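Local coordinates for concanavalin A-like lectin protein kinase family protein (Theobroma cacao, PDB 6CTH), which probably transfers phosphate from ATP to serine or threonine residues of proteins through its kinase domain, captured with a magnesium ion and an oxindole-type inhibitor, at residues Cys136-Asp141 with Ala194-Asp199; Ala185-Ser190 with Pro272-Arg277; Ala125-His130 with Pro278-Val283; Asp141-Asn146 with Ala178-Tyr183. One frame throughout, in Å; residues are numbered along the deposited sequence.

Contact 1: Cys136-Asp141 with Ala194-Asp199; sequences CVLHRD and ASKESD. With MG (magnesium ion), chain C.
Cys136 SG lies 3.6 Å from Lys196 CE, on the aliphatic part of the lysine, whose ammonium group runs on to a salt bridge with Glu131. Two residues on, Leu138 turns its forked end to the start of helix 196-212: Leu138 CD2 is 3.5 Å from Lys196 N, and Leu138 CD1 is 3.7 Å from Ala194 O. The helix opens there with a capping box between Ser195 and Ser198. In the His-Arg-Asp motif of the kinase catalytic loop, His139 N donates to Asp199 OD2 (2.8 Å, 158°). A chi1 of -175° turns the His139 ring back to the loop, where His139 ND1 accepts from Asp141 N in the ring plane at 2.9 Å. Arg140 N donates to Asp199 OD1 (3.0 Å, 159°), each carboxylate oxygen offering its syn lone pair. The Arg140 side chain grazes Ala194 CB with NE at 3.9 Å before its guanidinium reaches Leu162 O and Leu176 O. Asp141 binds the magnesium ion through OD2 at 2.0 Å, together with Asp159. Because one buried carboxylate grips two successive amides, and also accepts from His130 NE2, the loop's backbone is fixed to the helix just ahead of the metal-binding aspartate.

Contact 2: Ala185-Ser190 with Pro272-Arg277; sequences APECLS and PSHNLR
Glu187 and Arg277 form a salt bridge between the Ala-Pro-Glu motif that ends the activation segment and the loop leading into helix 280-287, a pairing well known in protein kinases. The guanidinium approaches end-on: Arg277 NH1 donates to Glu187 OE2 (2.8 Å, 162°) and Arg277 NH2 to Glu187 OE1 (2.9 Å). Both carboxylate oxygens use syn lone pairs, and the two flat groups are nearly coplanar, 23° apart. The Glu187 chain bends at chi2 (-83°) to get there, whereas Arg277 reaches out extended from CG to NE. Its NE is taken up by His271 O.

A water adds the second polar link. It donates to Glu187 OE1 and to Pro272 O, and it accepts from His274 N at 3.0 Å, so side chain and loop backbone share one bridge.

Van der Waals contacts surround the ion pair. Ala185 CB lies obliquely by the guanidinium, 3.6 Å from Arg277 NH1, and Pro186 CG rests 3.4 Å from Pro272 O. On the loop side, His274 CA sits over one guanidinium face, and His274 CB is 3.5 Å from Glu187 OE2.

Two charged bonds and a water thus act on a single carboxylate, and the near-coplanar geometry restricts its rotation; the partly covered setting would probably strengthen the attraction.

Contact 3: Ala125-His130 with Pro278-Val283; sequences ALLYLH and PSIRQV
The long helix 112-132 of the kinase C-lobe packs here against the start of helix 280-287, with Ile280 at the centre of the packing. Ile280 CG2 lies 3.5 Å from Leu127 CA, so the methyl packs directly against the helix backbone, while Ile280 CG1 touches Leu126 CB at 3.8 Å. With CG1 anti to the backbone N (chi1 -167°), the longer branch of Ile280 crosses Leu126 at a slant, its CD1 meeting Leu126 CD2 at 3.9 Å. Leu126 thus mainly meets the CG1-CD1 branch and Leu127 the CG2 methyl. Beyond them, Leu126 and Val283 both reach Phe203 of helix 196-212, which continues the apolar core.

Leu127 CD1 also sits above the centre of the Arg281 guanidinium face; Arg281 has a second conformer, so this cover is doubtful.

The polar part lies to the side. A water joins the His130 ring to the new helix, 2.9 Å from His130 ND1 at the ring edge, and accepts from Ile280 N at 3.0 Å. The other ring nitrogen of His130 is engaged by Asp199. Ser279 and Gln282 make a capping box: Gln282 N donates to Ser279 OG at 3.2 Å, and Ser279 N to Gln282 OE1 at 3.0 Å.

No direct hydrogen bond joins the two segments, so the contact rests on close apolar packing, while capping and a water satisfy amides at the helix start.

Contact 4: Asp141-Asn146 with Ala178-Tyr183; sequences DIKTSN and AGTVGY. With MG (magnesium ion), chain C; FE7 (N-{(3Z)-2-oxo-3-[phenyl({4-[(piperidin-1-yl)methyl]phenyl}amino)methylidene]-2,3-dihydro-1H-indol-5-yl}ethanesulfonamide), chain B.
A polar contact beside the metal site links the catalytic loop to the end of the activation segment, with the hydroxyl of Thr180 at its centre. Thr180 OG1 donates to Asp141 OD1 at 2.6 Å and accepts from Lys143 NZ at 2.8 Å, so one hydroxyl is held from two directions. Asp141 OD1, the oxygen not on the metal, uses its syn lone pair for the threonine. With chi1 of 53° and the rest of the chain extended, Lys143 carries NZ to the hydroxyl. This Asp-Lys-Thr grouping fits the pattern of serine/threonine kinases, in which the lysine two residues past the His-Arg-Asp aspartate meets a threonine of the activation segment. The aromatic ring of Tyr183 takes Lys143 CB over its face in a CH-pi contact, 3.9 Å from CB to the ring centroid and 6° off the normal. Thr180 to Tyr183 form a type II turn, and Tyr183 OH bonds to Glu209 and, through a water, to Thr144. Asn146 ND2 donates to Asp141 O at 2.7 Å in the carbonyl plane, while Asn146 OD1 lies 3.7 Å from C1 of the inhibitor's ethanesulfonamide.

Overall arrangement
From the N terminus, the chain first passes 125-130, which contact 3 pairs with 278-283 to close the outermost of the four loops. Within it, 136-141 begins contact 1, and the two contacts touch through His130 and Asp199. At Asp141, which contacts 1 and 4 share, contact 4 opens, and it closes at 178-183, nested inside contact 1. Contact 2 starts at 185-190, before contact 1 ends at 194-199, so these two cross; Glu197 and Arg277 bring them together. Contact 2 closes at 272-277, immediately ahead of the last segment of contact 3. Together they tie the catalytic loop and activation segment to helix 196-212, helix 280-287 and the loop before it.

Contact 1: Cys136-Asp141 with Ala194-Asp199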
# COMPACT_ATOMS: atom_id res chain seq x y z
N CYS A 136 7.28 11.34 -13.13
CA CYS A 136 6.15 10.65 -12.49
C CYS A 136 6.63 9.21 -12.20
O CYS A 136 7.33 8.61 -13.01
CB CYS A 136 4.96 10.64 -13.42
SG CYS A 136 3.58 9.60 -12.88
N VAL A 137 6.25 8.70 -11.03
CA VAL A 137 6.50 7.31 -10.64
C VAL A 137 5.13 6.66 -10.50
O VAL A 137 4.28 7.13 -9.75
CB VAL A 137 7.25 7.22 -9.33
CG1 VAL A 137 7.36 5.79 -8.84
CG2 VAL A 137 8.64 7.80 -9.54
N LEU A 138 4.93 5.57 -11.22
CA LEU A 138 3.71 4.78 -11.07
C LEU A 138 4.12 3.62 -10.22
O LEU A 138 5.10 2.95 -10.53
CB LEU A 138 3.22 4.28 -12.42
CG LEU A 138 2.87 5.37 -13.41
CD1 LEU A 138 2.37 4.74 -14.70
CD2 LEU A 138 1.82 6.29 -12.85
N HIS A 139 3.44 3.44 -9.10
CA HIS A 139 3.82 2.44 -8.10
C HIS A 139 3.49 1.00 -8.54
O HIS A 139 4.35 0.08 -8.44
CB HIS A 139 3.10 2.77 -6.79
CG HIS A 139 3.50 1.90 -5.65
ND1 HIS A 139 3.05 0.58 -5.52
CD2 HIS A 139 4.35 2.12 -4.62
CE1 HIS A 139 3.59 0.06 -4.42
NE2 HIS A 139 4.40 0.97 -3.87
N ARG A 140 2.25 0.81 -8.95
CA ARG A 140 1.78 -0.45 -9.51
C ARG A 140 1.49 -1.58 -8.53
O ARG A 140 1.06 -2.65 -8.93
CB ARG A 140 2.71 -0.92 -10.63
CG ARG A 140 2.69 0.03 -11.82
CD ARG A 140 3.62 -0.42 -12.92
NE ARG A 140 3.12 -1.61 -13.59
CZ ARG A 140 3.86 -2.67 -13.89
NH1 ARG A 140 5.15 -2.69 -13.58
NH2 ARG A 140 3.32 -3.71 -14.50
N ASP A 141 1.69 -1.33 -7.24
CA ASP A 141 1.35 -2.35 -6.24
C ASP A 141 0.91 -1.78 -4.92
O ASP A 141 1.33 -2.23 -3.84
CB ASP A 141 2.48 -3.33 -6.09
CG ASP A 141 2.03 -4.69 -5.53
OD1 ASP A 141 0.82 -5.00 -5.54
OD2 ASP A 141 2.93 -5.45 -5.14
N ALA A 194 -0.56 0.70 -17.45
CA ALA A 194 -0.49 1.31 -16.12
C ALA A 194 -0.51 2.84 -16.25
O ALA A 194 0.02 3.37 -17.18
CB ALA A 194 0.74 0.89 -15.37
N SER A 195 -1.14 3.50 -15.30
CA SER A 195 -1.29 4.97 -15.34
C SER A 195 -1.48 5.51 -13.96
O SER A 195 -1.67 4.76 -13.01
CB SER A 195 -2.52 5.33 -16.18
OG SER A 195 -3.69 4.75 -15.59
N LYS A 196 -1.51 6.84 -13.84
CA LYS A 196 -1.86 7.44 -12.57
C LYS A 196 -3.24 6.93 -12.10
O LYS A 196 -3.42 6.63 -10.94
CB LYS A 196 -1.91 8.98 -12.68
CG LYS A 196 -0.53 9.60 -12.93
CD LYS A 196 -0.63 11.13 -13.15
CE LYS A 196 0.73 11.64 -13.63
NZ LYS A 196 0.59 13.09 -14.06
N GLU A 197 -4.14 6.79 -13.04
CA GLU A 197 -5.53 6.34 -12.76
C GLU A 197 -5.58 4.87 -12.27
O GLU A 197 -6.44 4.52 -11.44
CB GLU A 197 -6.41 6.53 -14.00
CG GLU A 197 -6.73 7.98 -14.38
CD GLU A 197 -5.54 8.69 -14.97
OE1 GLU A 197 -4.67 8.03 -15.58
OE2 GLU A 197 -5.37 9.92 -14.74
N SER A 198 -4.71 4.01 -12.77
CA SER A 198 -4.63 2.65 -12.22
C SER A 198 -4.09 2.63 -10.76
O SER A 198 -4.58 1.87 -9.95
CB SER A 198 -3.92 1.65 -13.16
OG SER A 198 -2.53 1.88 -13.25
N ASP A 199 -3.16 3.52 -10.45
CA ASP A 199 -2.67 3.68 -9.09
C ASP A 199 -3.80 4.20 -8.19
O ASP A 199 -3.96 3.76 -7.06
CB ASP A 199 -1.49 4.65 -9.04
CG ASP A 199 -0.15 3.95 -9.14
OD1 ASP A 199 -0.11 2.71 -9.20
OD2 ASP A 199 0.88 4.66 -9.15
MG MG C . 4.86 -5.95 -4.97
O HOH W 1 4.43 -7.05 -3.33
O HOH W 2 4.43 -7.50 -6.29
O HOH W 3 6.96 -6.60 -5.11
O HOH W 4 5.48 -4.66 -6.51

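Contact 2: Ala185-Ser190 with Pro272-Arg277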
# COMPACT_ATOMS: atom_id res chain seq x y z
N ALA A 185 -6.92 -2.31 -11.51
CA ALA A 185 -8.00 -1.72 -12.27
C ALA A 185 -8.38 -2.57 -13.48
O ALA A 185 -7.51 -3.24 -14.06
CB ALA A 185 -7.59 -0.31 -12.76
N PRO A 186 -9.66 -2.54 -13.89
CA PRO A 186 -10.03 -3.43 -15.00
C PRO A 186 -9.27 -3.26 -16.31
O PRO A 186 -8.97 -4.28 -16.96
CB PRO A 186 -11.55 -3.19 -15.21
CG PRO A 186 -11.85 -1.99 -14.44
CD PRO A 186 -10.80 -1.78 -13.38
N GLU A 187 -8.96 -2.01 -16.67
CA GLU A 187 -8.18 -1.73 -17.85
C GLU A 187 -6.75 -2.33 -17.80
O GLU A 187 -6.17 -2.55 -18.85
CB GLU A 187 -8.18 -0.24 -18.22
CG GLU A 187 -7.29 0.64 -17.35
CD GLU A 187 -7.91 1.08 -16.04
OE1 GLU A 187 -9.10 0.70 -15.73
OE2 GLU A 187 -7.19 1.85 -15.31
N CYS A 188 -6.21 -2.62 -16.62
CA CYS A 188 -4.93 -3.36 -16.54
C CYS A 188 -5.05 -4.67 -17.25
O CYS A 188 -4.14 -5.03 -18.01
CB CYS A 188 -4.52 -3.72 -15.11
SG CYS A 188 -4.06 -2.30 -14.10
N LEU A 189 -6.12 -5.41 -16.99
CA LEU A 189 -6.24 -6.72 -17.60
C LEU A 189 -6.65 -6.67 -19.05
O LEU A 189 -6.31 -7.59 -19.81
CB LEU A 189 -7.25 -7.60 -16.87
CG LEU A 189 -7.00 -7.99 -15.43
CD1 LEU A 189 -7.94 -9.15 -15.10
CD2 LEU A 189 -5.53 -8.35 -15.14
N SER A 190 -7.44 -5.67 -19.43
CA SER A 190 -7.91 -5.57 -20.82
C SER A 190 -6.87 -5.00 -21.76
O SER A 190 -6.79 -5.46 -22.89
CB SER A 190 -9.23 -4.79 -20.94
OG SER A 190 -9.18 -3.49 -20.40
N PRO A 272 -14.97 1.77 -12.23
CA PRO A 272 -14.55 0.89 -13.31
C PRO A 272 -13.98 1.60 -14.52
O PRO A 272 -13.02 1.11 -15.13
CB PRO A 272 -15.84 0.11 -13.68
CG PRO A 272 -16.60 0.12 -12.40
CD PRO A 272 -16.34 1.46 -11.78
N SER A 273 -14.50 2.79 -14.82
CA SER A 273 -14.05 3.57 -15.98
C SER A 273 -12.92 4.50 -15.56
O SER A 273 -13.11 5.38 -14.73
CB SER A 273 -15.15 4.43 -16.56
OG SER A 273 -16.23 3.62 -16.70
N HIS A 274 -11.73 4.25 -16.08
CA HIS A 274 -10.58 5.03 -15.66
C HIS A 274 -10.73 6.53 -15.88
O HIS A 274 -10.22 7.31 -15.11
CB HIS A 274 -9.28 4.52 -16.31
CG HIS A 274 -9.23 4.73 -17.78
ND1 HIS A 274 -8.74 5.89 -18.34
CD2 HIS A 274 -9.60 3.93 -18.80
CE1 HIS A 274 -8.89 5.83 -19.66
NE2 HIS A 274 -9.38 4.63 -19.96
N ASN A 275 -11.47 6.93 -16.92
CA ASN A 275 -11.63 8.37 -17.18
C ASN A 275 -12.49 9.12 -16.14
O ASN A 275 -12.48 10.34 -16.12
CB ASN A 275 -12.15 8.61 -18.61
CG ASN A 275 -13.60 8.26 -18.77
OD1 ASN A 275 -14.02 7.19 -18.42
ND2 ASN A 275 -14.38 9.19 -19.30
N LEU A 276 -13.19 8.41 -15.27
CA LEU A 276 -14.01 9.04 -14.25
C LEU A 276 -13.35 9.09 -12.90
O LEU A 276 -13.95 9.59 -11.94
CB LEU A 276 -15.34 8.27 -14.13
CG LEU A 276 -16.20 8.15 -15.41
CD1 LEU A 276 -17.57 7.54 -15.08
CD2 LEU A 276 -16.42 9.51 -16.06
N ARG A 277 -12.12 8.56 -12.78
CA ARG A 277 -11.42 8.61 -11.52
C ARG A 277 -10.76 9.96 -11.33
O ARG A 277 -10.35 10.60 -12.31
CB ARG A 277 -10.34 7.51 -11.45
CG ARG A 277 -10.91 6.08 -11.53
CD ARG A 277 -9.85 5.01 -11.54
NE ARG A 277 -10.41 3.78 -12.10
CZ ARG A 277 -9.78 2.97 -12.93
NH1 ARG A 277 -8.49 3.15 -13.21
NH2 ARG A 277 -10.43 1.98 -13.46
O HOH W 5 -11.33 1.49 -17.07

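Contact 3: Ala125-His130 with Pro278-Val283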
# COMPACT_ATOMS: atom_id res chain seq x y z
N ALA A 125 1.68 10.47 -0.07
CA ALA A 125 2.69 9.68 -0.79
C ALA A 125 2.43 9.62 -2.29
O ALA A 125 3.33 9.79 -3.08
CB ALA A 125 2.78 8.28 -0.19
N LEU A 126 1.20 9.31 -2.65
CA LEU A 126 0.82 9.19 -4.04
C LEU A 126 0.96 10.51 -4.79
O LEU A 126 1.35 10.54 -5.94
CB LEU A 126 -0.59 8.64 -4.15
CG LEU A 126 -0.92 7.89 -5.43
CD1 LEU A 126 0.23 6.99 -5.85
CD2 LEU A 126 -2.20 7.09 -5.27
N LEU A 127 0.60 11.60 -4.13
CA LEU A 127 0.73 12.93 -4.76
C LEU A 127 2.20 13.18 -5.10
O LEU A 127 2.54 13.65 -6.18
CB LEU A 127 0.21 14.02 -3.85
CG LEU A 127 0.29 15.44 -4.38
CD1 LEU A 127 -0.54 15.62 -5.62
CD2 LEU A 127 -0.14 16.45 -3.30
N TYR A 128 3.04 12.86 -4.14
CA TYR A 128 4.50 13.02 -4.34
C TYR A 128 4.99 12.15 -5.51
O TYR A 128 5.72 12.60 -6.42
CB TYR A 128 5.23 12.73 -3.06
CG TYR A 128 6.76 12.70 -3.18
CD1 TYR A 128 7.47 13.87 -3.18
CD2 TYR A 128 7.47 11.51 -3.26
CE1 TYR A 128 8.87 13.87 -3.29
CE2 TYR A 128 8.85 11.49 -3.36
CZ TYR A 128 9.56 12.68 -3.35
OH TYR A 128 10.92 12.61 -3.46
N LEU A 129 4.56 10.88 -5.53
CA LEU A 129 4.92 10.02 -6.61
C LEU A 129 4.45 10.51 -7.97
O LEU A 129 5.22 10.52 -8.94
CB LEU A 129 4.40 8.56 -6.36
CG LEU A 129 5.01 7.78 -5.19
CD1 LEU A 129 4.34 6.42 -5.07
CD2 LEU A 129 6.51 7.65 -5.31
N HIS A 130 3.20 10.90 -8.07
CA HIS A 130 2.61 11.22 -9.37
C HIS A 130 3.02 12.58 -9.90
O HIS A 130 3.10 12.74 -11.12
CB HIS A 130 1.08 11.14 -9.34
CG HIS A 130 0.56 9.73 -9.26
ND1 HIS A 130 -0.79 9.44 -9.12
CD2 HIS A 130 1.22 8.55 -9.25
CE1 HIS A 130 -0.93 8.12 -9.08
NE2 HIS A 130 0.27 7.55 -9.15
N PRO A 278 -10.67 10.42 -10.07
CA PRO A 278 -10.03 11.68 -9.77
C PRO A 278 -8.52 11.61 -9.85
O PRO A 278 -7.95 10.52 -9.81
CB PRO A 278 -10.41 11.91 -8.31
CG PRO A 278 -10.51 10.51 -7.74
CD PRO A 278 -11.10 9.72 -8.85
N SER A 279 -7.88 12.78 -9.90
CA SER A 279 -6.49 12.89 -9.58
C SER A 279 -6.30 12.76 -8.08
O SER A 279 -7.20 13.05 -7.28
CB SER A 279 -5.89 14.21 -10.04
OG SER A 279 -6.41 15.31 -9.31
N ILE A 280 -5.09 12.38 -7.65
CA ILE A 280 -4.87 12.25 -6.22
C ILE A 280 -4.96 13.65 -5.53
O ILE A 280 -5.35 13.73 -4.38
CB ILE A 280 -3.57 11.49 -5.89
CG1 ILE A 280 -3.54 11.09 -4.41
CG2 ILE A 280 -2.35 12.28 -6.30
CD1 ILE A 280 -4.53 10.03 -4.05
N ARG A 281 -4.58 14.71 -6.22
CA ARG A 281 -4.75 16.04 -5.64
C ARG A 281 -6.23 16.36 -5.35
O ARG A 281 -6.56 16.91 -4.30
CB ARG A 281 -4.09 17.11 -6.51
CG ARG A 281 -4.06 18.46 -5.85
CD ARG A 281 -3.32 19.51 -6.68
NE ARG A 281 -1.97 19.16 -7.13
CZ ARG A 281 -0.87 19.36 -6.44
NH1 ARG A 281 -0.95 19.79 -5.21
NH2 ARG A 281 0.27 19.03 -6.97
N GLN A 282 -7.13 15.96 -6.25
CA GLN A 282 -8.57 16.17 -6.03
C GLN A 282 -9.07 15.36 -4.87
O GLN A 282 -9.92 15.82 -4.11
CB GLN A 282 -9.37 15.82 -7.28
CG GLN A 282 -9.18 16.77 -8.46
CD GLN A 282 -9.82 16.27 -9.74
OE1 GLN A 282 -9.76 15.08 -10.10
NE2 GLN A 282 -10.49 17.18 -10.43
N VAL A 283 -8.56 14.12 -4.73
CA VAL A 283 -8.88 13.28 -3.60
C VAL A 283 -8.51 13.95 -2.29
O VAL A 283 -9.31 13.97 -1.37
CB VAL A 283 -8.12 11.91 -3.71
CG1 VAL A 283 -8.13 11.14 -2.40
CG2 VAL A 283 -8.72 11.08 -4.84
O HOH W 6 -3.09 11.08 -9.50

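Contact 4: Asp141-Asn146 with Ala178-Tyr183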
# COMPACT_ATOMS: atom_id res chain seq x y z
N ASP A 141 1.69 -1.33 -7.24
CA ASP A 141 1.35 -2.35 -6.24
C ASP A 141 0.91 -1.78 -4.92
O ASP A 141 1.33 -2.23 -3.84
CB ASP A 141 2.48 -3.33 -6.09
CG ASP A 141 2.03 -4.69 -5.53
OD1 ASP A 141 0.82 -5.00 -5.54
OD2 ASP A 141 2.93 -5.45 -5.14
N ILE A 142 0.06 -0.78 -4.99
CA ILE A 142 -0.49 -0.21 -3.81
C ILE A 142 -1.43 -1.23 -3.14
O ILE A 142 -2.39 -1.64 -3.78
CB ILE A 142 -1.19 1.10 -4.14
CG1 ILE A 142 -0.14 2.13 -4.61
CG2 ILE A 142 -1.97 1.60 -2.96
CD1 ILE A 142 -0.77 3.29 -5.37
N LYS A 143 -1.18 -1.56 -1.87
CA LYS A 143 -2.03 -2.41 -1.08
C LYS A 143 -1.59 -2.29 0.39
O LYS A 143 -0.51 -1.76 0.66
CB LYS A 143 -1.90 -3.88 -1.56
CG LYS A 143 -0.51 -4.39 -1.60
CD LYS A 143 -0.43 -5.84 -2.17
CE LYS A 143 0.94 -6.39 -2.31
NZ LYS A 143 0.96 -7.80 -2.83
N THR A 144 -2.43 -2.73 1.34
CA THR A 144 -2.09 -2.50 2.76
C THR A 144 -0.87 -3.25 3.29
O THR A 144 -0.17 -2.72 4.17
CB THR A 144 -3.29 -2.70 3.73
OG1 THR A 144 -3.57 -4.07 3.85
CG2 THR A 144 -4.52 -2.00 3.28
N SER A 145 -0.49 -4.39 2.71
CA SER A 145 0.76 -5.03 3.08
C SER A 145 2.02 -4.29 2.64
O SER A 145 3.12 -4.67 3.04
CB SER A 145 0.86 -6.49 2.57
OG SER A 145 0.67 -6.56 1.18
N ASN A 146 1.86 -3.29 1.77
CA ASN A 146 2.95 -2.43 1.38
C ASN A 146 2.95 -1.11 2.11
O ASN A 146 3.78 -0.23 1.75
CB ASN A 146 2.91 -2.17 -0.13
CG ASN A 146 3.42 -3.36 -0.93
OD1 ASN A 146 4.20 -4.19 -0.42
ND2 ASN A 146 2.98 -3.46 -2.13
N ALA A 178 1.45 -6.99 -14.52
CA ALA A 178 1.75 -7.54 -13.19
C ALA A 178 1.03 -6.70 -12.18
O ALA A 178 0.76 -5.53 -12.41
CB ALA A 178 3.26 -7.52 -12.94
N GLY A 179 0.78 -7.28 -11.03
CA GLY A 179 0.20 -6.57 -9.92
C GLY A 179 -0.41 -7.53 -8.95
O GLY A 179 -0.23 -8.75 -9.06
N THR A 180 -1.18 -7.01 -8.03
CA THR A 180 -1.81 -7.86 -7.03
C THR A 180 -3.34 -7.95 -7.31
O THR A 180 -4.07 -6.96 -7.28
CB THR A 180 -1.51 -7.38 -5.63
OG1 THR A 180 -0.08 -7.40 -5.42
CG2 THR A 180 -2.17 -8.32 -4.60
N VAL A 181 -3.79 -9.19 -7.55
CA VAL A 181 -5.19 -9.46 -7.77
C VAL A 181 -6.02 -8.89 -6.61
O VAL A 181 -5.66 -9.15 -5.45
CB VAL A 181 -5.31 -11.04 -7.92
CG1 VAL A 181 -6.71 -11.49 -7.59
CG2 VAL A 181 -4.96 -11.30 -9.36
N GLY A 182 -7.04 -8.10 -6.94
CA GLY A 182 -7.92 -7.42 -5.98
C GLY A 182 -7.65 -5.91 -5.88
O GLY A 182 -8.46 -5.16 -5.32
N TYR A 183 -6.49 -5.51 -6.38
CA TYR A 183 -6.07 -4.09 -6.43
C TYR A 183 -5.83 -3.58 -7.82
O TYR A 183 -5.36 -2.39 -7.96
CB TYR A 183 -4.77 -3.89 -5.62
CG TYR A 183 -5.00 -4.42 -4.28
CD1 TYR A 183 -5.55 -3.64 -3.28
CD2 TYR A 183 -4.79 -5.78 -4.02
CE1 TYR A 183 -5.84 -4.19 -2.05
CE2 TYR A 183 -5.10 -6.32 -2.80
CZ TYR A 183 -5.61 -5.53 -1.81
OH TYR A 183 -5.92 -6.13 -0.64
MG MG C . 4.86 -5.95 -4.97
C4 FE7 B . 9.66 -4.03 6.54
C14 FE7 B . 6.31 -7.96 6.11
C5 FE7 B . 10.59 -2.97 6.54
C6 FE7 B . 11.03 -2.39 5.36
C11 FE7 B . 7.81 -6.27 7.73
C7 FE7 B . 10.52 -2.85 4.16
C8 FE7 B . 10.28 -3.46 8.73
C9 FE7 B . 9.43 -4.39 7.93
C10 FE7 B . 8.61 -5.32 8.53
C12 FE7 B . 8.43 -7.26 6.98
C13 FE7 B . 7.68 -8.10 6.17
N1 FE7 B . 10.93 -2.67 7.85
N2 FE7 B . 8.48 -5.29 9.86
C3 FE7 B . 9.14 -4.46 5.32
N3 FE7 B . 6.60 -9.39 14.46
O2 FE7 B . 10.39 -3.42 9.95
C2 FE7 B . 9.55 -3.84 4.14
N FE7 B . 8.94 -4.14 2.88
S FE7 B . 7.74 -5.16 2.51
O FE7 B . 7.61 -6.13 3.56
O1 FE7 B . 7.97 -5.60 1.17
C1 FE7 B . 6.41 -4.01 2.56
C FE7 B . 6.86 -2.76 1.86
C16 FE7 B . 6.43 -6.15 7.67
C15 FE7 B . 5.69 -6.99 6.86
C17 FE7 B . 7.82 -6.11 10.80
C22 FE7 B . 7.14 -7.26 10.44
C21 FE7 B . 6.47 -8.00 11.39
C20 FE7 B . 6.45 -7.61 12.72
C19 FE7 B . 7.12 -6.45 13.07
C18 FE7 B . 7.80 -5.70 12.13
C23 FE7 B . 5.72 -8.43 13.76
C28 FE7 B . 5.89 -10.05 15.55
C27 FE7 B . 6.80 -10.96 16.34
C26 FE7 B . 7.45 -11.99 15.43
C25 FE7 B . 8.08 -11.33 14.23
C24 FE7 B . 7.10 -10.41 13.54
O HOH W 7 -4.59 -4.41 1.25
O HOH W 1 4.43 -7.05 -3.33
O HOH W 2 4.43 -7.50 -6.29
O HOH W 3 6.96 -6.60 -5.11
O HOH W 4 5.48 -4.66 -6.51